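Local atomic coordinates of synaptic vesicle glycoprotein 2C (PDB entry 5JLV), a protein that is a synaptic vesicle membrane glycoprotein whose luminal domain, the part in this entry, probably serves as a protein receptor for botulinum neurotoxin A. Residues 29-34 and 45-50; 51-56 and 71-76; 90-95 and 110-115. All blocks are in the same frame, centred on the assembly; numbering follows the deposited sequence.

Interaction 1: residues 29-34 and 45-50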
ATOM      1  N   ALA C  29     -13.281  18.346  24.363  1.00 40.32           N
ATOM      2  CA  ALA C  29     -12.464  17.142  24.187  1.00 42.64           C
ATOM      3  C   ALA C  29     -12.952  15.968  25.040  1.00 47.23           C
ATOM      4  O   ALA C  29     -13.515  16.163  26.129  1.00 38.03           O
ATOM      5  CB  ALA C  29     -10.998  17.447  24.479  1.00 41.93           C
ATOM      6  N   ASN C  30     -12.743  14.754  24.527  1.00 39.31           N
ATOM      7  CA  ASN C  30     -12.945  13.523  25.297  1.00 46.17           C
ATOM      8  C   ASN C  30     -14.331  13.444  25.944  1.00 47.71           C
ATOM      9  O   ASN C  30     -14.458  13.223  27.156  1.00 45.36           O
ATOM     10  CB  ASN C  30     -11.837  13.369  26.361  1.00 49.40           C
ATOM     11  CG  ASN C  30     -11.632  11.929  26.801  1.00 67.26           C
ATOM     12  OD1 ASN C  30     -12.478  11.064  26.573  1.00 67.52           O
ATOM     13  ND2 ASN C  30     -10.508  11.669  27.449  1.00 78.47           N
ATOM     14  N   PHE C  31     -15.365  13.641  25.133  1.00 41.45           N
ATOM     15  CA  PHE C  31     -16.734  13.598  25.629  1.00 37.49           C
ATOM     16  C   PHE C  31     -17.529  12.537  24.901  1.00 42.63           C
ATOM     17  O   PHE C  31     -17.164  12.106  23.790  1.00 42.05           O
ATOM     18  CB  PHE C  31     -17.420  14.970  25.505  1.00 40.92           C
ATOM     19  CG  PHE C  31     -17.520  15.480  24.092  1.00 43.77           C
ATOM     20  CD1 PHE C  31     -16.527  16.297  23.562  1.00 37.44           C
ATOM     21  CD2 PHE C  31     -18.617  15.154  23.289  1.00 44.47           C
ATOM     22  CE1 PHE C  31     -16.614  16.764  22.263  1.00 38.41           C
ATOM     23  CE2 PHE C  31     -18.706  15.621  21.983  1.00 45.83           C
ATOM     24  CZ  PHE C  31     -17.705  16.428  21.471  1.00 40.77           C
ATOM     25  N   THR C  32     -18.605  12.102  25.536  1.00 38.52           N
ATOM     26  CA  THR C  32     -19.543  11.212  24.916  1.00 39.11           C
ATOM     27  C   THR C  32     -20.912  11.835  25.014  1.00 50.09           C
ATOM     28  O   THR C  32     -21.353  12.200  26.096  1.00 54.11           O
ATOM     29  CB  THR C  32     -19.527   9.824  25.587  1.00 48.57           C
ATOM     30  OG1 THR C  32     -18.254   9.213  25.358  1.00 47.45           O
ATOM     31  CG2 THR C  32     -20.620   8.923  25.010  1.00 51.20           C
ATOM     32  N   ILE C  33     -21.556  12.008  23.867  1.00 43.67           N
ATOM     33  CA  ILE C  33     -22.966  12.351  23.827  1.00 42.01           C
ATOM     34  C   ILE C  33     -23.735  11.149  23.276  1.00 45.88           C
ATOM     35  O   ILE C  33     -23.349  10.562  22.257  1.00 39.93           O
ATOM     36  CB  ILE C  33     -23.232  13.629  22.995  1.00 47.65           C
ATOM     37  CG1 ILE C  33     -22.689  14.859  23.736  1.00 54.89           C
ATOM     38  CG2 ILE C  33     -24.724  13.810  22.745  1.00 50.37           C
ATOM     39  CD1 ILE C  33     -22.359  16.031  22.833  1.00 54.11           C
ATOM     40  N   ASN C  34     -24.781  10.752  23.989  1.00 63.52           N
ATOM     41  CA  ASN C  34     -25.621   9.638  23.562  1.00 63.70           C
ATOM     42  C   ASN C  34     -27.106   9.912  23.805  1.00 68.26           C
ATOM     43  O   ASN C  34     -27.895   8.991  24.041  1.00 73.94           O
ATOM     44  CB  ASN C  34     -25.165   8.322  24.224  1.00 66.12           C
ATOM     45  CG  ASN C  34     -25.384   8.309  25.728  1.00 80.91           C
ATOM     46  OD1 ASN C  34     -25.643   9.343  26.343  1.00 76.70           O
ATOM     47  ND2 ASN C  34     -25.278   7.130  26.326  1.00 83.28           N
ATOM     48  N   MET C  45     -16.416  26.241  17.050  1.00 39.30           N
ATOM     49  CA  MET C  45     -15.879  25.331  18.053  1.00 41.24           C
ATOM     50  C   MET C  45     -15.041  24.213  17.437  1.00 41.94           C
ATOM     51  O   MET C  45     -15.330  23.749  16.328  1.00 36.51           O
ATOM     52  CB  MET C  45     -17.024  24.702  18.853  1.00 49.06           C
ATOM     53  CG  MET C  45     -17.915  25.691  19.586  1.00 60.61           C
ATOM     54  SD  MET C  45     -16.977  26.704  20.736  1.00 90.34           S
ATOM     55  CE  MET C  45     -16.253  25.455  21.802  1.00 86.14           C
ATOM     56  N   GLU C  46     -14.012  23.775  18.162  1.00 36.67           N
ATOM     57  CA  GLU C  46     -13.354  22.519  17.846  1.00 40.28           C
ATOM     58  C   GLU C  46     -13.832  21.404  18.784  1.00 41.91           C
ATOM     59  O   GLU C  46     -14.123  21.646  19.962  1.00 45.37           O
ATOM     60  CB  GLU C  46     -11.825  22.651  17.876  1.00 37.46           C
ATOM     61  CG  GLU C  46     -11.111  21.376  17.432  1.00 36.77           C
ATOM     62  CD  GLU C  46      -9.620  21.549  17.221  1.00 47.02           C
ATOM     63  OE1 GLU C  46      -9.172  22.690  16.972  1.00 54.33           O
ATOM     64  OE2 GLU C  46      -8.891  20.532  17.282  1.00 43.07           O
ATOM     65  N   TYR C  47     -13.933  20.194  18.243  1.00 34.70           N
ATOM     66  CA  TYR C  47     -14.305  19.018  19.006  1.00 34.89           C
ATOM     67  C   TYR C  47     -13.258  17.922  18.755  1.00 34.64           C
ATOM     68  O   TYR C  47     -13.144  17.416  17.633  1.00 33.25           O
ATOM     69  CB  TYR C  47     -15.719  18.532  18.604  1.00 33.76           C
ATOM     70  CG  TYR C  47     -16.784  19.627  18.665  1.00 34.11           C
ATOM     71  CD1 TYR C  47     -17.451  19.914  19.862  1.00 35.48           C
ATOM     72  CD2 TYR C  47     -17.093  20.395  17.540  1.00 32.91           C
ATOM     73  CE1 TYR C  47     -18.416  20.918  19.926  1.00 35.81           C
ATOM     74  CE2 TYR C  47     -18.055  21.399  17.596  1.00 33.17           C
ATOM     75  CZ  TYR C  47     -18.711  21.653  18.793  1.00 36.30           C
ATOM     76  OH  TYR C  47     -19.649  22.653  18.861  1.00 37.76           O
ATOM     77  N   ASP C  48     -12.478  17.605  19.796  1.00 36.26           N
ATOM     78  CA  ASP C  48     -11.409  16.595  19.736  1.00 42.53           C
ATOM     79  C   ASP C  48     -11.901  15.348  20.437  1.00 45.29           C
ATOM     80  O   ASP C  48     -12.392  15.428  21.574  1.00 38.07           O
ATOM     81  CB  ASP C  48     -10.145  17.079  20.475  1.00 38.71           C
ATOM     82  CG  ASP C  48      -9.308  18.046  19.657  1.00 58.33           C
ATOM     83  OD1 ASP C  48      -9.742  18.458  18.561  1.00 53.94           O
ATOM     84  OD2 ASP C  48      -8.198  18.403  20.126  1.00 69.20           O
ATOM     85  N   ASN C  49     -11.773  14.200  19.772  1.00 36.68           N
ATOM     86  CA  ASN C  49     -12.134  12.909  20.371  1.00 36.69           C
ATOM     87  C   ASN C  49     -13.556  12.892  20.932  1.00 37.76           C
ATOM     88  O   ASN C  49     -13.812  12.386  22.024  1.00 41.46           O
ATOM     89  CB  ASN C  49     -11.097  12.511  21.430  1.00 39.59           C
ATOM     90  CG  ASN C  49      -9.688  12.519  20.876  1.00 53.97           C
ATOM     91  OD1 ASN C  49      -9.280  11.586  20.191  1.00 55.00           O
ATOM     92  ND2 ASN C  49      -8.950  13.597  21.134  1.00 58.54           N
ATOM     93  N   GLY C  50     -14.475  13.473  20.177  1.00 35.50           N
ATOM     94  CA  GLY C  50     -15.876  13.469  20.540  1.00 36.64           C
ATOM     95  C   GLY C  50     -16.539  12.208  20.040  1.00 38.61           C
ATOM     96  O   GLY C  50     -16.290  11.765  18.912  1.00 33.56           O
TER
HETATM   97  O   HOH W   1     -14.562  10.456  24.120  1.00 45.25           O

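Interaction 2: residues 51-56 and 71-76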
ATOM      1  N   ARG C  51     -17.366  11.622  20.889  1.00 35.24           N
ATOM      2  CA  ARG C  51     -18.129  10.448  20.523  1.00 34.91           C
ATOM      3  C   ARG C  51     -19.623  10.744  20.570  1.00 34.83           C
ATOM      4  O   ARG C  51     -20.198  10.978  21.636  1.00 39.55           O
ATOM      5  CB  ARG C  51     -17.755   9.270  21.424  1.00 37.01           C
ATOM      6  CG  ARG C  51     -16.331   8.782  21.182  1.00 44.23           C
ATOM      7  CD  ARG C  51     -15.816   7.873  22.284  1.00 51.41           C
ATOM      8  NE  ARG C  51     -16.682   6.719  22.522  1.00 66.02           N
ATOM      9  CZ  ARG C  51     -16.881   5.724  21.657  1.00 74.49           C
ATOM     10  NH1 ARG C  51     -16.290   5.733  20.464  1.00 65.54           N
ATOM     11  NH2 ARG C  51     -17.681   4.718  21.990  1.00 80.30           N
ATOM     12  N   PHE C  52     -20.226  10.782  19.393  1.00 29.39           N
ATOM     13  CA  PHE C  52     -21.656  10.922  19.251  1.00 32.36           C
ATOM     14  C   PHE C  52     -22.215   9.539  18.947  1.00 38.55           C
ATOM     15  O   PHE C  52     -22.128   9.055  17.806  1.00 35.02           O
ATOM     16  CB  PHE C  52     -21.965  11.909  18.118  1.00 29.15           C
ATOM     17  CG  PHE C  52     -21.274  13.253  18.271  1.00 34.09           C
ATOM     18  CD1 PHE C  52     -19.956  13.439  17.842  1.00 34.07           C
ATOM     19  CD2 PHE C  52     -21.940  14.329  18.844  1.00 35.31           C
ATOM     20  CE1 PHE C  52     -19.325  14.673  17.979  1.00 31.40           C
ATOM     21  CE2 PHE C  52     -21.314  15.562  18.983  1.00 37.32           C
ATOM     22  CZ  PHE C  52     -20.008  15.732  18.545  1.00 35.23           C
ATOM     23  N   ILE C  53     -22.745   8.886  19.986  1.00 36.22           N
ATOM     24  CA  ILE C  53     -23.141   7.474  19.927  1.00 38.39           C
ATOM     25  C   ILE C  53     -24.648   7.326  20.142  1.00 43.64           C
ATOM     26  O   ILE C  53     -25.149   7.559  21.245  1.00 39.79           O
ATOM     27  CB  ILE C  53     -22.414   6.619  21.010  1.00 50.10           C
ATOM     28  CG1 ILE C  53     -20.911   6.956  21.103  1.00 50.11           C
ATOM     29  CG2 ILE C  53     -22.658   5.132  20.787  1.00 50.72           C
ATOM     30  CD1 ILE C  53     -20.056   6.429  19.962  1.00 53.13           C
ATOM     31  N   GLY C  54     -25.368   6.934  19.090  1.00 40.23           N
ATOM     32  CA  GLY C  54     -26.825   6.741  19.181  1.00 43.47           C
ATOM     33  C   GLY C  54     -27.602   8.036  19.325  1.00 47.60           C
ATOM     34  O   GLY C  54     -28.716   8.047  19.836  1.00 58.19           O
ATOM     35  N   VAL C  55     -27.008   9.129  18.865  1.00 43.01           N
ATOM     36  CA  VAL C  55     -27.595  10.445  18.999  1.00 42.32           C
ATOM     37  C   VAL C  55     -28.640  10.687  17.911  1.00 44.01           C
ATOM     38  O   VAL C  55     -28.448  10.298  16.754  1.00 42.28           O
ATOM     39  CB  VAL C  55     -26.502  11.533  18.928  1.00 42.84           C
ATOM     40  CG1 VAL C  55     -27.101  12.933  18.936  1.00 34.97           C
ATOM     41  CG2 VAL C  55     -25.514  11.362  20.070  1.00 47.21           C
ATOM     42  N   LYS C  56     -29.749  11.311  18.291  1.00 39.89           N
ATOM     43  CA  LYS C  56     -30.665  11.892  17.316  1.00 41.86           C
ATOM     44  C   LYS C  56     -30.481  13.411  17.267  1.00 41.66           C
ATOM     45  O   LYS C  56     -30.715  14.106  18.260  1.00 39.65           O
ATOM     46  CB  LYS C  56     -32.119  11.525  17.636  1.00 46.68           C
ATOM     47  CG  LYS C  56     -32.410  10.032  17.554  1.00 59.92           C
ATOM     48  CD  LYS C  56     -33.898   9.728  17.658  1.00 63.54           C
ATOM     49  CE  LYS C  56     -34.364   9.730  19.100  1.00 72.95           C
ATOM     50  NZ  LYS C  56     -35.733   9.162  19.228  1.00 81.44           N
ATOM     51  N   THR C  71     -15.964  10.332  16.524  1.00 30.29           N
ATOM     52  CA  THR C  71     -16.717   9.171  16.061  1.00 31.04           C
ATOM     53  C   THR C  71     -18.199   9.517  16.099  1.00 27.26           C
ATOM     54  O   THR C  71     -18.722   9.928  17.146  1.00 36.59           O
ATOM     55  CB  THR C  71     -16.468   7.937  16.958  1.00 36.15           C
ATOM     56  OG1 THR C  71     -15.077   7.605  16.954  1.00 39.93           O
ATOM     57  CG2 THR C  71     -17.274   6.727  16.478  1.00 37.93           C
ATOM     58  N   PHE C  72     -18.859   9.394  14.952  1.00 28.81           N
ATOM     59  CA  PHE C  72     -20.316   9.447  14.874  1.00 28.52           C
ATOM     60  C   PHE C  72     -20.797   8.031  14.617  1.00 37.35           C
ATOM     61  O   PHE C  72     -20.434   7.422  13.602  1.00 35.16           O
ATOM     62  CB  PHE C  72     -20.771  10.373  13.743  1.00 26.94           C
ATOM     63  CG  PHE C  72     -20.494  11.842  13.992  1.00 33.48           C
ATOM     64  CD1 PHE C  72     -19.231  12.393  13.721  1.00 34.70           C
ATOM     65  CD2 PHE C  72     -21.495  12.682  14.470  1.00 27.31           C
ATOM     66  CE1 PHE C  72     -18.984  13.749  13.936  1.00 28.25           C
ATOM     67  CE2 PHE C  72     -21.248  14.040  14.686  1.00 29.65           C
ATOM     68  CZ  PHE C  72     -19.996  14.571  14.421  1.00 29.55           C
ATOM     69  N   GLU C  73     -21.582   7.487  15.548  1.00 27.60           N
ATOM     70  CA  GLU C  73     -21.960   6.079  15.487  1.00 29.76           C
ATOM     71  C   GLU C  73     -23.433   5.860  15.805  1.00 42.78           C
ATOM     72  O   GLU C  73     -23.918   6.284  16.860  1.00 43.53           O
ATOM     73  CB  GLU C  73     -21.092   5.264  16.439  1.00 37.12           C
ATOM     74  CG  GLU C  73     -21.345   3.780  16.398  1.00 44.17           C
ATOM     75  CD  GLU C  73     -20.331   3.017  17.214  1.00 58.54           C
ATOM     76  OE1 GLU C  73     -20.647   2.662  18.368  1.00 67.89           O
ATOM     77  OE2 GLU C  73     -19.210   2.794  16.712  1.00 70.06           O
ATOM     78  N   ASP C  74     -24.133   5.191  14.884  1.00 46.00           N
ATOM     79  CA  ASP C  74     -25.576   4.925  15.011  1.00 47.68           C
ATOM     80  C   ASP C  74     -26.368   6.205  15.268  1.00 43.68           C
ATOM     81  O   ASP C  74     -27.193   6.259  16.182  1.00 42.69           O
ATOM     82  CB  ASP C  74     -25.863   3.881  16.107  1.00 53.44           C
ATOM     83  CG  ASP C  74     -25.431   2.475  15.710  1.00 65.80           C
ATOM     84  OD1 ASP C  74     -25.542   2.129  14.513  1.00 61.93           O
ATOM     85  OD2 ASP C  74     -24.992   1.708  16.598  1.00 73.97           O
ATOM     86  N   VAL C  75     -26.105   7.232  14.464  1.00 30.87           N
ATOM     87  CA  VAL C  75     -26.807   8.499  14.608  1.00 34.82           C
ATOM     88  C   VAL C  75     -27.822   8.712  13.485  1.00 39.22           C
ATOM     89  O   VAL C  75     -27.612   8.271  12.337  1.00 34.52           O
ATOM     90  CB  VAL C  75     -25.850   9.718  14.759  1.00 43.39           C
ATOM     91  CG1 VAL C  75     -24.647   9.375  15.634  1.00 37.40           C
ATOM     92  CG2 VAL C  75     -25.399  10.248  13.419  1.00 43.52           C
ATOM     93  N   THR C  76     -28.947   9.331  13.837  1.00 33.62           N
ATOM     94  CA  THR C  76     -29.902   9.817  12.850  1.00 32.62           C
ATOM     95  C   THR C  76     -30.016  11.330  12.982  1.00 39.77           C
ATOM     96  O   THR C  76     -29.661  11.891  14.024  1.00 41.93           O
ATOM     97  CB  THR C  76     -31.290   9.177  13.008  1.00 41.64           C
ATOM     98  OG1 THR C  76     -31.780   9.428  14.328  1.00 46.29           O
ATOM     99  CG2 THR C  76     -31.221   7.676  12.759  1.00 45.64           C
TER

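Interaction 3: residues 90-95 and 110-115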
ATOM      1  N   THR C  90     -11.881  11.445  11.233  1.00 26.52           N
ATOM      2  CA  THR C  90     -13.158  11.228  11.898  1.00 26.49           C
ATOM      3  C   THR C  90     -13.859  10.045  11.243  1.00 28.79           C
ATOM      4  O   THR C  90     -13.703   9.801  10.038  1.00 29.26           O
ATOM      5  CB  THR C  90     -14.010  12.522  11.893  1.00 31.47           C
ATOM      6  OG1 THR C  90     -13.437  13.463  12.804  1.00 25.98           O
ATOM      7  CG2 THR C  90     -15.483  12.269  12.290  1.00 30.89           C
ATOM      8  N   VAL C  91     -14.586   9.283  12.053  1.00 28.96           N
ATOM      9  CA  VAL C  91     -15.261   8.076  11.586  1.00 27.22           C
ATOM     10  C   VAL C  91     -16.769   8.280  11.644  1.00 31.72           C
ATOM     11  O   VAL C  91     -17.312   8.740  12.661  1.00 30.83           O
ATOM     12  CB  VAL C  91     -14.859   6.857  12.430  1.00 34.87           C
ATOM     13  CG1 VAL C  91     -15.658   5.618  12.025  1.00 32.37           C
ATOM     14  CG2 VAL C  91     -13.356   6.617  12.311  1.00 31.58           C
ATOM     15  N   PHE C  92     -17.432   7.969  10.534  1.00 23.98           N
ATOM     16  CA  PHE C  92     -18.877   7.996  10.458  1.00 22.29           C
ATOM     17  C   PHE C  92     -19.370   6.563  10.258  1.00 28.77           C
ATOM     18  O   PHE C  92     -19.307   6.009   9.148  1.00 27.21           O
ATOM     19  CB  PHE C  92     -19.332   8.903   9.315  1.00 27.20           C
ATOM     20  CG  PHE C  92     -18.809  10.321   9.416  1.00 29.86           C
ATOM     21  CD1 PHE C  92     -17.619  10.689   8.787  1.00 31.01           C
ATOM     22  CD2 PHE C  92     -19.503  11.282  10.138  1.00 29.46           C
ATOM     23  CE1 PHE C  92     -17.139  11.997   8.879  1.00 30.98           C
ATOM     24  CE2 PHE C  92     -19.027  12.595  10.230  1.00 25.90           C
ATOM     25  CZ  PHE C  92     -17.843  12.943   9.607  1.00 28.40           C
ATOM     26  N   ASP C  93     -19.833   5.965  11.354  1.00 24.94           N
ATOM     27  CA  ASP C  93     -20.173   4.545  11.409  1.00 25.32           C
ATOM     28  C   ASP C  93     -21.680   4.360  11.571  1.00 36.14           C
ATOM     29  O   ASP C  93     -22.249   4.638  12.634  1.00 31.50           O
ATOM     30  CB  ASP C  93     -19.416   3.868  12.560  1.00 25.49           C
ATOM     31  CG  ASP C  93     -19.577   2.353  12.568  1.00 37.08           C
ATOM     32  OD1 ASP C  93     -20.343   1.814  11.745  1.00 39.74           O
ATOM     33  OD2 ASP C  93     -18.942   1.694  13.421  1.00 45.35           O
ATOM     34  N   ASN C  94     -22.326   3.896  10.505  1.00 31.41           N
ATOM     35  CA  ASN C  94     -23.773   3.719  10.506  1.00 31.23           C
ATOM     36  C   ASN C  94     -24.544   4.999  10.903  1.00 36.79           C
ATOM     37  O   ASN C  94     -25.433   4.972  11.772  1.00 34.28           O
ATOM     38  CB  ASN C  94     -24.174   2.527  11.388  1.00 39.95           C
ATOM     39  CG  ASN C  94     -25.473   1.901  10.948  1.00 75.02           C
ATOM     40  OD1 ASN C  94     -25.778   1.859   9.748  1.00 89.14           O
ATOM     41  ND2 ASN C  94     -26.254   1.401  11.908  1.00 81.24           N
ATOM     42  N   THR C  95     -24.183   6.114  10.265  1.00 29.29           N
ATOM     43  CA  THR C  95     -24.952   7.349  10.362  1.00 31.53           C
ATOM     44  C   THR C  95     -25.906   7.464   9.174  1.00 35.61           C
ATOM     45  O   THR C  95     -25.819   6.682   8.214  1.00 32.36           O
ATOM     46  CB  THR C  95     -24.047   8.595  10.398  1.00 32.21           C
ATOM     47  OG1 THR C  95     -23.551   8.880   9.079  1.00 30.36           O
ATOM     48  CG2 THR C  95     -22.877   8.396  11.363  1.00 32.12           C
ATOM     49  N   CYS C 110     -11.058  10.881   6.437  1.00 23.38           N
ATOM     50  CA  CYS C 110     -12.238  10.477   7.144  1.00 26.89           C
ATOM     51  C   CYS C 110     -12.753   9.149   6.616  1.00 29.89           C
ATOM     52  O   CYS C 110     -12.660   8.852   5.409  1.00 31.55           O
ATOM     53  CB  CYS C 110     -13.318  11.561   7.070  1.00 23.24           C
ATOM     54  SG  CYS C 110     -12.916  13.018   8.065  1.00 25.64           S
ATOM     55  N   SER C 111     -13.302   8.356   7.525  1.00 25.72           N
ATOM     56  CA  SER C 111     -13.848   7.049   7.178  1.00 24.69           C
ATOM     57  C   SER C 111     -15.375   7.043   7.258  1.00 25.65           C
ATOM     58  O   SER C 111     -15.967   7.584   8.215  1.00 27.49           O
ATOM     59  CB  SER C 111     -13.267   5.973   8.101  1.00 32.31           C
ATOM     60  OG  SER C 111     -11.852   5.935   8.023  1.00 33.25           O
ATOM     61  N   PHE C 112     -15.999   6.422   6.262  1.00 25.54           N
ATOM     62  CA  PHE C 112     -17.451   6.273   6.205  1.00 29.53           C
ATOM     63  C   PHE C 112     -17.838   4.803   6.104  1.00 27.69           C
ATOM     64  O   PHE C 112     -17.541   4.156   5.096  1.00 28.10           O
ATOM     65  CB  PHE C 112     -18.016   7.022   4.995  1.00 26.05           C
ATOM     66  CG  PHE C 112     -18.081   8.503   5.184  1.00 33.19           C
ATOM     67  CD1 PHE C 112     -16.977   9.300   4.912  1.00 41.65           C
ATOM     68  CD2 PHE C 112     -19.240   9.100   5.641  1.00 36.80           C
ATOM     69  CE1 PHE C 112     -17.035  10.673   5.097  1.00 35.42           C
ATOM     70  CE2 PHE C 112     -19.308  10.467   5.827  1.00 47.52           C
ATOM     71  CZ  PHE C 112     -18.200  11.256   5.546  1.00 40.41           C
ATOM     72  N   PHE C 113     -18.481   4.277   7.148  1.00 24.01           N
ATOM     73  CA  PHE C 113     -19.029   2.900   7.123  1.00 24.89           C
ATOM     74  C   PHE C 113     -20.544   2.888   7.268  1.00 32.88           C
ATOM     75  O   PHE C 113     -21.105   3.663   8.039  1.00 30.75           O
ATOM     76  CB  PHE C 113     -18.458   2.032   8.255  1.00 37.08           C
ATOM     77  CG  PHE C 113     -16.997   2.228   8.516  1.00 38.02           C
ATOM     78  CD1 PHE C 113     -16.058   2.102   7.489  1.00 37.24           C
ATOM     79  CD2 PHE C 113     -16.547   2.503   9.806  1.00 38.40           C
ATOM     80  CE1 PHE C 113     -14.703   2.280   7.744  1.00 34.53           C
ATOM     81  CE2 PHE C 113     -15.192   2.673  10.067  1.00 39.37           C
ATOM     82  CZ  PHE C 113     -14.271   2.556   9.038  1.00 36.65           C
ATOM     83  N   HIS C 114     -21.204   1.977   6.561  1.00 28.75           N
ATOM     84  CA  HIS C 114     -22.654   1.813   6.694  1.00 35.91           C
ATOM     85  C   HIS C 114     -23.054   0.376   6.371  1.00 47.67           C
ATOM     86  O   HIS C 114     -22.504  -0.230   5.448  1.00 51.98           O
ATOM     87  CB  HIS C 114     -23.384   2.807   5.775  1.00 44.90           C
ATOM     88  CG  HIS C 114     -24.807   3.072   6.168  1.00 54.16           C
ATOM     89  ND1 HIS C 114     -25.837   2.193   5.890  1.00 51.18           N
ATOM     90  CD2 HIS C 114     -25.378   4.132   6.792  1.00 52.03           C
ATOM     91  CE1 HIS C 114     -26.975   2.689   6.347  1.00 56.14           C
ATOM     92  NE2 HIS C 114     -26.724   3.864   6.899  1.00 53.66           N
ATOM     93  N   ASN C 115     -23.994  -0.181   7.140  1.00 49.10           N
ATOM     94  CA  ASN C 115     -24.626  -1.453   6.773  1.00 57.93           C
ATOM     95  C   ASN C 115     -25.286  -1.334   5.404  1.00 63.88           C
ATOM     96  O   ASN C 115     -25.829  -0.282   5.073  1.00 60.79           O
ATOM     97  CB  ASN C 115     -25.692  -1.855   7.798  1.00 64.01           C
ATOM     98  CG  ASN C 115     -25.122  -2.090   9.179  1.00 68.37           C
ATOM     99  OD1 ASN C 115     -23.914  -2.052   9.382  1.00 61.93           O
ATOM    100  ND2 ASN C 115     -26.000  -2.334  10.141  1.00 79.33           N
TER
HETATM  101  O   HOH W   2     -22.107   6.550   8.230  1.00 33.17           O

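Interaction 1: residues 29-34 and 45-50
F31 lies over the backbone of G50. G50 CA sits above one face of the ring, with F31 CZ 3.6 Å from G50 CA. The contact is a CH-pi interaction, and the CA lies only 18° off the ring normal as seen from the centroid. G50 has no side chain, which lets the ring come down this close. F31 CG stands between its own backbone N and carbonyl carbon (chi1 61°), and this turn carries the ring back over the 45-50 segment. The same ring also meets Y47, where F31 CZ is 3.8 Å from Y47 CD1. The two aromatic side chains cross obliquely. Y47 also stacks on F67, and F31 meets F52 edge to face, so both rings belong to a larger aromatic cluster.

On the other side of the sheet A29 CB is 4.1 Å from D48 CB. The D48 carboxylate turns away from A29. D48 O takes the N-H of N30, with N30 N to D48 O at 3.0 Å and the angle at the hydrogen 150°. A29 CA makes a CA-H...O contact with the same oxygen, 3.1 Å from D48 O. A water lies within hydrogen-bonding reach of F31 O and N49 O, 2.9 Å from N49 O, and can link the two carbonyls. N30 and N49 both have positive phi, and the chain turns a corner at each, one above the other. Matched corners, short parallel strands and inward aromatic rings are typical of the right-handed quadrilateral beta-helix of the pentapeptide-repeat class.

Interaction 2: residues 51-56 and 71-76
F52 and F72 sit on matching positions of two parallel strands and stack ring on ring. F52 CB starts the contact, 3.8 Å from F72 CD2. With F52 CG beside its own backbone N (chi1 -54°), the ring is held alongside its neighbour. F52 CG meets F72 CE2. Next along the ring, F52 CD1 makes the tightest approach of the pair, 3.5 Å from F72 CE2. F52 CE1 then reaches F72 CZ at 3.6 Å. At the tip, F52 CZ lies next to the F31 ring. The two stacked rings are offset, with centroids 4.4 Å apart and planes only 5° from parallel. F72 carries the column on to F92, and F57 packs on both rings.

The backbone sets this register. F52 N donates to T71 O at 2.8 Å, and E73 N donates to F52 O. G54 N donates to E73 O at 2.7 Å, almost straight at 170°. Past the corner, T76 N donates to V55 O. V75 CG1 packs against F52 O, at 3.3 Å. G54 has positive phi, as does D74 beside it, so the two turns are stacked.

The face away from the rings is mixed: R51, I53, T71 and E73 lie on it. I53 CD1 lies over one face of the R51 guanidinium and is 3.9 Å from E73 CB. The E73 carboxylate lies near that of D93, and the R51 guanidinium, not in contact, may ease the repulsion. K56 CG packs beside T76 OG1. Such in-register phenylalanine stacks, repeated from coil to coil, form the hydrophobic core of the beta-helix.

Interaction 3: residues 90-95 and 110-115
F92 and F112 lie side by side and point the same way. F92 CD1 sits over one face of the F112 ring, 3.3 Å from F112 CZ. The stack is offset, with centroids 4.5 Å apart and nearly parallel planes. On the opposite face of the sheet F113 meets two side chains. V91 CG1 comes obliquely, 3.6 Å from F113 CE2. The D93 carboxylate approaches the F113 ring edge, its plane turned 88° from the ring.

At the end of the strands N94 crosses H114. N94 OD1 stands over the centre of the imidazole, 3.6 Å from H114 NE2, with the amide and ring planes 67° apart. H114 CG is anti to its backbone N (chi1 -159°), which swings the ring to N94. N94 ND2 donates to D74 OD1. T95 O lies at the imidazole edge, 3.0 Å from H114 CD2. H114 ND1 donates to N115 O, although N115 is poorly ordered.

Four backbone bonds join the segments: S111 N to T90 O, F92 N to S111 O, F113 N to F92 O and N94 N to F113 O. Beside them T90 N makes a weak, long bond to C110 SG, at 3.7 Å. A water accepts from T95 N and donates to F113 O.

A strand of a second protein pairs antiparallel with C110, S111 and F112. A basic side chain of that protein makes a cation-pi contact with F113. The chemistry therefore implies a recognition edge: main-chain bonds extend the sheet, while an aromatic ring offers a surface to positive charge, consistent with toxin binding.

How the interactions relate
All three contacts reach the same sheet and follow each other along the chain. Interactions 1 and 2 share strand 46-53, and their centres are about 12 Å apart. They are joined by G50 O to T71 N at 2.8 Å and I33 N to R51 O, also 2.8 Å. Interactions 2 and 3 are neighbours too, about 10 Å between centres, with F72 O to D93 N at 2.7 Å. Interactions 1 and 3 do not touch; their nearest atoms are about 6 Å apart. The second protein pairs with the edge strand of interaction 3 and reaches T71 of interaction 2 weakly. The side chain of C110 is about 8 Å from a bound N-acetylglucosamine.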